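Putative NADH-depentdent flavin oxidoreductase (Cupriavidus metallidurans, PDB 5OCS) is an FMN-dependent ene-reductase of the Old Yellow Enzyme family, probably using NADPH-derived hydride to reduce activated carbon–carbon double bonds. Local coordinates at residues N33-M39 against A81-V85; L73-E79 against R166-L170; G118-P122 against G141-P145. All coordinates share one frame; numbering follows the deposited sequence.

Interaction 1: residues N33-M39 against A81-V85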
loop_
_atom_site.group_PDB
_atom_site.type_symbol
_atom_site.label_atom_id
_atom_site.label_comp_id
_atom_site.label_asym_id
_atom_site.label_seq_id
_atom_site.Cartn_x
_atom_site.Cartn_y
_atom_site.Cartn_z
ATOM N N ASN D 33 18.015 11.139 -1.385
ATOM C CA ASN D 33 16.802 11.527 -0.697
ATOM C C ASN D 33 15.578 10.676 -1.027
ATOM O O ASN D 33 15.202 10.519 -2.193
ATOM C CB ASN D 33 16.442 12.992 -1.027
ATOM C CG ASN D 33 17.506 13.965 -0.610
ATOM O OD1 ASN D 33 18.078 13.870 0.452
ATOM N ND2 ASN D 33 17.759 14.923 -1.455
ATOM N N ALA D 34 14.928 10.186 0.014
ATOM C CA ALA D 34 13.656 9.530 -0.140
ATOM C C ALA D 34 12.670 10.459 -0.813
ATOM O O ALA D 34 12.713 11.684 -0.630
ATOM C CB ALA D 34 13.108 9.067 1.208
ATOM N N THR D 35 11.780 9.863 -1.587
ATOM C CA THR D 35 10.766 10.590 -2.370
ATOM C C THR D 35 9.379 10.136 -1.958
ATOM O O THR D 35 9.221 9.315 -1.060
ATOM C CB THR D 35 10.961 10.366 -3.877
ATOM O OG1 THR D 35 10.748 8.969 -4.183
ATOM C CG2 THR D 35 12.364 10.749 -4.293
ATOM N N ASP D 36 8.378 10.651 -2.642
ATOM C CA ASP D 36 7.008 10.240 -2.377
ATOM C C ASP D 36 6.831 8.735 -2.551
ATOM O O ASP D 36 6.017 8.122 -1.851
ATOM C CB ASP D 36 5.983 11.016 -3.228
ATOM C CG ASP D 36 6.226 10.969 -4.777
ATOM O OD1 ASP D 36 7.097 10.209 -5.335
ATOM O OD2 ASP D 36 5.496 11.746 -5.499
ATOM N N TRP D 37 7.622 8.129 -3.430
ATOM C CA TRP D 37 7.558 6.674 -3.598
ATOM C C TRP D 37 7.805 5.965 -2.267
ATOM O O TRP D 37 7.115 4.983 -1.946
ATOM C CB TRP D 37 8.587 6.182 -4.617
ATOM C CG TRP D 37 8.578 4.681 -4.698
ATOM C CD1 TRP D 37 9.474 3.823 -4.141
ATOM C CD2 TRP D 37 7.541 3.879 -5.235
ATOM N NE1 TRP D 37 9.089 2.538 -4.356
ATOM C CE2 TRP D 37 7.896 2.540 -5.023
ATOM C CE3 TRP D 37 6.357 4.157 -5.905
ATOM C CZ2 TRP D 37 7.123 1.503 -5.456
ATOM C CZ3 TRP D 37 5.596 3.103 -6.362
ATOM C CH2 TRP D 37 5.972 1.799 -6.129
ATOM N N HIS D 38 8.814 6.404 -1.517
ATOM C CA HIS D 38 9.160 5.741 -0.273
ATOM C C HIS D 38 8.058 5.850 0.746
ATOM O O HIS D 38 7.813 4.899 1.487
ATOM C CB HIS D 38 10.462 6.234 0.319
ATOM C CG HIS D 38 11.638 5.885 -0.521
ATOM N ND1 HIS D 38 12.077 6.690 -1.531
ATOM C CD2 HIS D 38 12.414 4.786 -0.552
ATOM C CE1 HIS D 38 13.090 6.108 -2.153
ATOM N NE2 HIS D 38 13.329 4.960 -1.551
ATOM N N MET D 39 7.378 6.981 0.794
ATOM C CA MET D 39 6.165 7.119 1.611
ATOM C C MET D 39 5.124 6.043 1.283
ATOM O O MET D 39 4.598 5.349 2.159
ATOM C CB MET D 39 5.557 8.523 1.381
ATOM C CG MET D 39 4.284 8.801 2.160
ATOM S SD MET D 39 4.579 8.865 3.934
ATOM C CE MET D 39 5.423 10.450 4.068
ATOM N N ALA D 81 14.568 13.727 4.607
ATOM C CA ALA D 81 13.657 13.043 3.656
ATOM C C ALA D 81 13.201 11.694 4.199
ATOM O O ALA D 81 12.019 11.361 4.182
ATOM C CB ALA D 81 14.319 12.867 2.290
ATOM N N LEU D 82 14.128 10.939 4.744
ATOM C CA LEU D 82 13.742 9.665 5.378
ATOM C C LEU D 82 12.891 9.865 6.644
ATOM O O LEU D 82 11.930 9.121 6.882
ATOM C CB LEU D 82 14.987 8.819 5.643
ATOM C CG LEU D 82 14.798 7.369 6.076
ATOM C CD1 LEU D 82 13.907 6.568 5.146
ATOM C CD2 LEU D 82 16.170 6.720 6.193
ATOM N N GLY D 83 13.215 10.894 7.424
ATOM C CA GLY D 83 12.458 11.251 8.624
ATOM C C GLY D 83 10.996 11.541 8.311
ATOM O O GLY D 83 10.104 11.146 9.113
ATOM N N ARG D 84 10.725 12.183 7.165
ATOM C CA ARG D 84 9.323 12.444 6.764
ATOM C C ARG D 84 8.551 11.150 6.543
ATOM O O ARG D 84 7.421 10.996 7.012
ATOM C CB ARG D 84 9.243 13.303 5.522
ATOM C CG ARG D 84 9.626 14.757 5.779
ATOM C CD ARG D 84 9.308 15.668 4.558
ATOM N NE ARG D 84 10.337 15.600 3.522
ATOM C CZ ARG D 84 11.511 16.264 3.541
ATOM N NH1 ARG D 84 12.364 16.094 2.544
ATOM N NH2 ARG D 84 11.853 17.081 4.550
ATOM N N VAL D 85 9.185 10.205 5.879
ATOM C CA VAL D 85 8.597 8.876 5.671
ATOM C C VAL D 85 8.393 8.156 6.988
ATOM O O VAL D 85 7.299 7.618 7.261
ATOM C CB VAL D 85 9.474 8.015 4.734
ATOM C CG1 VAL D 85 8.877 6.631 4.571
ATOM C CG2 VAL D 85 9.565 8.654 3.357
#
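His38, whose CB packs against Val85 CG2, uses its ring to accept the backbone N-H of Thr35: the bond from Thr35 N to His38 ND1 is 3.2 Å long and nearly straight (171°), although the donor lies tilted from the imidazole plane. Thr35 is the N-cap of the helix and forms a capping box with His38; its OG1 accepts a weak bond from Trp37 N and also bonds Ser28 O. Histidine suits this place because its CB can face the other helix while ND1 turns back to the helix start.

No hydrogen bond crosses between the segments; the join is apolar and close. Small Ala81 lets the loop come near, its CB lying 3.5 Å from Ala34 O and 4.1 Å from Ala34 CB. One turn farther along the helix, Val85 uses both branches: CG1, anti to the backbone N (chi1 178°), meets His38 O at 3.7 Å, and CG2 lies 3.8 Å from Met39 N. Met39 CE, modelled in two conformers, lies a doubtful 3.6 Å from Arg84 O.

Asp36 bonds His92 and Asn91 of the second subunit. The contact joins the first two outer helices of the TIM barrel, 36-46 and 76-92, with strand 52-59 between them in sequence.

Interaction 2: residues L73-E79 against R166-L170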
loop_
_atom_site.group_PDB
_atom_site.type_symbol
_atom_site.label_atom_id
_atom_site.label_comp_id
_atom_site.label_asym_id
_atom_site.label_seq_id
_atom_site.Cartn_x
_atom_site.Cartn_y
_atom_site.Cartn_z
ATOM N N LEU D 73 21.894 7.814 3.296
ATOM C CA LEU D 73 21.834 8.496 4.580
ATOM C C LEU D 73 23.168 9.136 4.910
ATOM O O LEU D 73 23.822 8.795 5.925
ATOM C CB LEU D 73 21.391 7.508 5.649
ATOM C CG LEU D 73 20.934 8.123 6.958
ATOM C CD1 LEU D 73 19.888 9.223 6.740
ATOM C CD2 LEU D 73 20.430 7.032 7.889
ATOM N N TYR D 74 23.580 10.025 4.021
ATOM C CA TYR D 74 24.942 10.538 4.034
ATOM C C TYR D 74 25.024 12.052 4.134
ATOM O O TYR D 74 26.122 12.636 4.066
ATOM C CB TYR D 74 25.768 9.944 2.865
ATOM C CG TYR D 74 25.174 10.073 1.459
ATOM C CD1 TYR D 74 25.028 11.312 0.832
ATOM C CD2 TYR D 74 24.782 8.953 0.741
ATOM C CE1 TYR D 74 24.506 11.420 -0.467
ATOM C CE2 TYR D 74 24.279 9.037 -0.565
ATOM C CZ TYR D 74 24.142 10.271 -1.172
ATOM O OH TYR D 74 23.624 10.344 -2.444
ATOM N N ASN D 75 23.875 12.694 4.365
ATOM C CA ASN D 75 23.842 14.133 4.592
ATOM C C ASN D 75 22.545 14.508 5.282
ATOM O O ASN D 75 21.634 13.680 5.389
ATOM C CB ASN D 75 24.065 14.915 3.299
ATOM C CG ASN D 75 22.973 14.751 2.293
ATOM O OD1 ASN D 75 21.810 14.639 2.631
ATOM N ND2 ASN D 75 23.343 14.761 1.017
ATOM N N ASP D 76 22.440 15.745 5.726
ATOM C CA ASP D 76 21.243 16.199 6.427
ATOM C C ASP D 76 19.957 16.071 5.590
ATOM O O ASP D 76 18.891 15.760 6.133
ATOM C CB ASP D 76 21.409 17.682 6.836
ATOM C CG ASP D 76 22.380 17.878 7.973
ATOM O OD1 ASP D 76 22.945 16.923 8.527
ATOM O OD2 ASP D 76 22.616 19.040 8.315
ATOM N N ALA D 77 20.030 16.337 4.287
ATOM C CA ALA D 77 18.841 16.290 3.440
ATOM C C ALA D 77 18.344 14.858 3.389
ATOM O O ALA D 77 17.154 14.599 3.500
ATOM C CB ALA D 77 19.147 16.785 2.054
ATOM N N ASN D 78 19.270 13.921 3.196
ATOM C CA ASN D 78 18.903 12.486 3.199
ATOM C C ASN D 78 18.155 12.146 4.484
ATOM O O ASN D 78 17.122 11.451 4.469
ATOM C CB ASN D 78 20.128 11.558 3.177
ATOM C CG ASN D 78 20.883 11.496 1.875
ATOM O OD1 ASN D 78 21.910 10.784 1.857
ATOM N ND2 ASN D 78 20.419 12.145 0.786
ATOM N N GLU D 79 18.681 12.649 5.588
ATOM C CA GLU D 79 18.106 12.372 6.922
ATOM C C GLU D 79 16.696 12.938 7.049
ATOM O O GLU D 79 15.776 12.236 7.464
ATOM C CB GLU D 79 18.991 12.878 8.055
ATOM C CG GLU D 79 18.515 12.455 9.455
ATOM C CD GLU D 79 19.507 12.869 10.525
ATOM O OE1 GLU D 79 20.707 13.183 10.193
ATOM O OE2 GLU D 79 19.086 12.918 11.705
ATOM N N ARG D 166 22.938 8.843 12.304
ATOM C CA ARG D 166 21.750 9.458 11.699
ATOM C C ARG D 166 20.539 8.564 11.861
ATOM O O ARG D 166 19.445 9.042 12.214
ATOM C CB ARG D 166 21.958 9.812 10.240
ATOM C CG ARG D 166 23.014 10.858 9.987
ATOM C CD ARG D 166 23.006 11.195 8.529
ATOM N NE ARG D 166 24.081 12.111 8.128
ATOM C CZ ARG D 166 24.024 13.433 8.218
ATOM N NH1 ARG D 166 22.943 14.037 8.696
ATOM N NH2 ARG D 166 25.066 14.174 7.820
ATOM N N ALA D 167 20.743 7.260 11.648
ATOM C CA ALA D 167 19.659 6.289 11.807
ATOM C C ALA D 167 19.151 6.296 13.257
ATOM O O ALA D 167 17.935 6.276 13.484
ATOM C CB ALA D 167 20.095 4.904 11.361
ATOM N N ALA D 168 20.053 6.337 14.218
ATOM C CA ALA D 168 19.662 6.378 15.635
ATOM C C ALA D 168 18.823 7.638 15.921
ATOM O O ALA D 168 17.793 7.569 16.597
ATOM C CB ALA D 168 20.891 6.314 16.538
ATOM N N ARG D 169 19.269 8.772 15.396
ATOM C CA ARG D 169 18.566 10.065 15.594
ATOM C C ARG D 169 17.170 10.093 14.950
ATOM O O ARG D 169 16.255 10.720 15.456
ATOM C CB ARG D 169 19.396 11.181 14.990
ATOM C CG ARG D 169 18.896 12.576 15.294
ATOM C CD ARG D 169 20.011 13.596 15.213
ATOM N NE ARG D 169 20.650 13.596 13.909
ATOM C CZ ARG D 169 21.864 14.072 13.638
ATOM N NH1 ARG D 169 22.605 14.640 14.575
ATOM N NH2 ARG D 169 22.329 14.026 12.410
ATOM N N LEU D 170 17.007 9.329 13.880
ATOM C CA LEU D 170 15.705 9.137 13.247
ATOM C C LEU D 170 14.792 8.207 14.012
ATOM O O LEU D 170 13.624 8.053 13.646
ATOM C CB LEU D 170 15.915 8.602 11.806
ATOM C CG LEU D 170 16.474 9.586 10.778
ATOM C CD1 LEU D 170 16.675 8.963 9.391
ATOM C CD2 LEU D 170 15.557 10.766 10.622
HETATM O O HOH W 1 25.837 10.033 7.414
#
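Glu79 OE1 receives two N-H groups across the contact, from Arg166 NH1 at 2.8 Å and from Arg169 NH2 at 2.9 Å. The glutamate chain leaves its helix with CG anti to the backbone N (chi1 -173°) and stays extended, which carries the carboxylate out between the two arginines. Arg169 holds it side-on: NE binds Glu79 OE2 at 2.8 Å while NH2 takes OE1, both on syn lone pairs. A bend in the arginine chain at chi3 (58°) turns the guanidinium until its plane is only 9° from that of the carboxylate.

Arg166 behaves differently. Its chain runs straight from CG to NE, and NH1 meets OE1 nearly along the C-O axis, with the two planes steeply inclined. The same NH1 reaches Asp76 OD1 at 2.9 Å on the anti lone pair, so one nitrogen links two acids, while a water joins NE to Leu73 O. The backbone of Asn75 lies over one guanidinium face. Four charged groups thus form one salt-bridge network, whose opposite charges probably balance.

The stems of the charged residues pack on leucines. Leu73 CG rests on Arg166 CB at 3.8 Å, and Leu170 CD2 packs on Glu79 CG at 3.6 Å. Arginine suits position 166 because separate N-H groups bond two acids while its long apolar stem lies against Leu73.

The network ties the beginning of helix 76-92, capped by Asn75, to the last turn of helix 150-169, successive outer helices of the barrel; Leu170 also packs on Leu82 and Leu86 farther along the former.

Interaction 3: residues G118-P122 against G141-P145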
loop_
_atom_site.group_PDB
_atom_site.type_symbol
_atom_site.label_atom_id
_atom_site.label_comp_id
_atom_site.label_asym_id
_atom_site.label_seq_id
_atom_site.Cartn_x
_atom_site.Cartn_y
_atom_site.Cartn_z
ATOM N N GLY D 118 23.604 -2.064 -16.040
ATOM C CA GLY D 118 25.016 -1.968 -16.466
ATOM C C GLY D 118 25.828 -0.961 -15.690
ATOM O O GLY D 118 25.281 -0.101 -15.003
ATOM N N GLN D 119 27.152 -1.097 -15.756
ATOM C CA GLN D 119 28.035 -0.117 -15.191
ATOM C C GLN D 119 27.929 1.201 -15.933
ATOM O O GLN D 119 27.879 1.220 -17.169
ATOM C CB GLN D 119 29.489 -0.587 -15.243
ATOM C CG GLN D 119 30.415 0.193 -14.334
ATOM C CD GLN D 119 31.885 -0.177 -14.499
ATOM O OE1 GLN D 119 32.449 -0.120 -15.620
ATOM N NE2 GLN D 119 32.525 -0.521 -13.394
ATOM N N ILE D 120 27.897 2.293 -15.170
ATOM C CA ILE D 120 28.055 3.636 -15.673
ATOM C C ILE D 120 29.519 3.999 -15.428
ATOM O O ILE D 120 29.995 4.009 -14.286
ATOM C CB ILE D 120 27.122 4.650 -14.974
ATOM C CG1 ILE D 120 25.672 4.112 -14.914
ATOM C CG2 ILE D 120 27.173 5.992 -15.712
ATOM C CD1 ILE D 120 24.714 4.956 -14.078
ATOM N N ARG D 121 30.249 4.319 -16.495
ATOM C CA ARG D 121 31.687 4.603 -16.345
ATOM C C ARG D 121 31.895 5.897 -15.550
ATOM O O ARG D 121 31.052 6.796 -15.618
ATOM C CB ARG D 121 32.380 4.758 -17.721
ATOM C CG ARG D 121 32.307 3.555 -18.656
ATOM C CD ARG D 121 32.980 3.889 -20.002
ATOM N NE ARG D 121 34.184 4.697 -19.774
ATOM C CZ ARG D 121 35.436 4.238 -19.622
ATOM N NH1 ARG D 121 35.744 2.943 -19.759
ATOM N NH2 ARG D 121 36.416 5.105 -19.386
ATOM N N PRO D 122 33.041 6.042 -14.848
ATOM C CA PRO D 122 33.298 7.298 -14.129
ATOM C C PRO D 122 33.179 8.579 -14.976
ATOM O O PRO D 122 32.754 9.618 -14.453
ATOM C CB PRO D 122 34.723 7.119 -13.603
ATOM C CG PRO D 122 34.920 5.655 -13.542
ATOM C CD PRO D 122 34.146 5.087 -14.685
ATOM N N GLY D 141 35.940 -6.379 -18.741
ATOM C CA GLY D 141 35.659 -5.246 -19.598
ATOM C C GLY D 141 35.016 -4.058 -18.894
ATOM O O GLY D 141 34.885 -2.992 -19.496
ATOM N N GLU D 142 34.603 -4.237 -17.642
ATOM C CA GLU D 142 34.153 -3.115 -16.815
ATOM C C GLU D 142 35.331 -2.277 -16.386
ATOM O O GLU D 142 36.469 -2.767 -16.273
ATOM C CB GLU D 142 33.450 -3.621 -15.567
ATOM C CG GLU D 142 32.186 -4.368 -15.894
ATOM C CD GLU D 142 31.378 -4.741 -14.679
ATOM O OE1 GLU D 142 31.948 -5.016 -13.593
ATOM O OE2 GLU D 142 30.165 -4.837 -14.870
ATOM N N VAL D 143 35.049 -1.039 -16.022
ATOM C CA VAL D 143 36.077 -0.179 -15.452
ATOM C C VAL D 143 36.404 -0.678 -14.039
ATOM O O VAL D 143 35.512 -0.754 -13.203
ATOM C CB VAL D 143 35.607 1.277 -15.367
ATOM C CG1 VAL D 143 36.641 2.109 -14.617
ATOM C CG2 VAL D 143 35.334 1.806 -16.778
ATOM N N PRO D 144 37.667 -1.009 -13.774
ATOM C CA PRO D 144 37.963 -1.550 -12.475
ATOM C C PRO D 144 37.792 -0.536 -11.343
ATOM O O PRO D 144 37.992 0.669 -11.539
ATOM C CB PRO D 144 39.435 -1.987 -12.578
ATOM C CG PRO D 144 39.751 -2.051 -14.025
ATOM C CD PRO D 144 38.839 -1.067 -14.691
ATOM N N PRO D 145 37.517 -1.045 -10.138
ATOM C CA PRO D 145 37.518 -0.169 -8.992
ATOM C C PRO D 145 38.941 0.214 -8.610
ATOM O O PRO D 145 39.906 -0.477 -8.997
ATOM C CB PRO D 145 36.901 -1.037 -7.908
ATOM C CG PRO D 145 37.357 -2.411 -8.249
ATOM C CD PRO D 145 37.348 -2.451 -9.744
#
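Between strand 96-102 of the TIM barrel and helix 150-169 the chain makes a long excursion that carries the short parallel pair of strands 131-132 and 146-147, and two of its irregular segments meet here through a glutamine amide that imitates a strand edge. Gln119 OE1 accepts from Val143 N at 2.8 Å, and Gln119 NE2 donates to Val143 O at 3.0 Å. Both the N-H and the C=O of one residue are therefore satisfied by a single side chain, much as a neighbouring strand would satisfy them. Each bond lies in the carbonyl plane of its acceptor, on a lone pair, so the pair of bonds fixes the rotation of the amide. Glutamine suits the task because its chain is long enough, with CG anti to the backbone N (chi1 -164°) and the remainder extended, to span the 8.0 Å between Gln119 CA and Val143 CA. Glu142 CB flanks the amide, 3.6 Å from Gln119 OE1.

The valine side chain crosses the glutamine at about a right angle and points toward residues 118-122. Its CG2 sits over one face of the Arg121 guanidinium, 3.2 Å from Arg121 NH1; the charge itself is answered by Asp123, which pairs with NH2. A branched side chain serves both neighbours, since CG2 lies on Arg121 while CG1 meets the ring of Pro122 at CD, 3.9 Å away.

Overall arrangement
Interactions 1 and 2 share helix 76-92 and lie with their centres 12 Å apart. They touch: Asn33 OD1 and Asn78 ND2 are 2.9 Å apart, a probable hydrogen bond, and Leu170 CD2 packs 3.7 Å from Gly83 CA. Together they join three successive outer helices of the barrel. Interaction 3 stands apart in the excursion after strand 96-102, centred 29 Å from both others and away from the flavin site. In sequence it falls between the two segments of interaction 2. The FMN-binding residues are closer to the first two: the side chain of His38 is about 8 Å from that of Cys25, and that of Ala167 about 10 Å from that of Gln100.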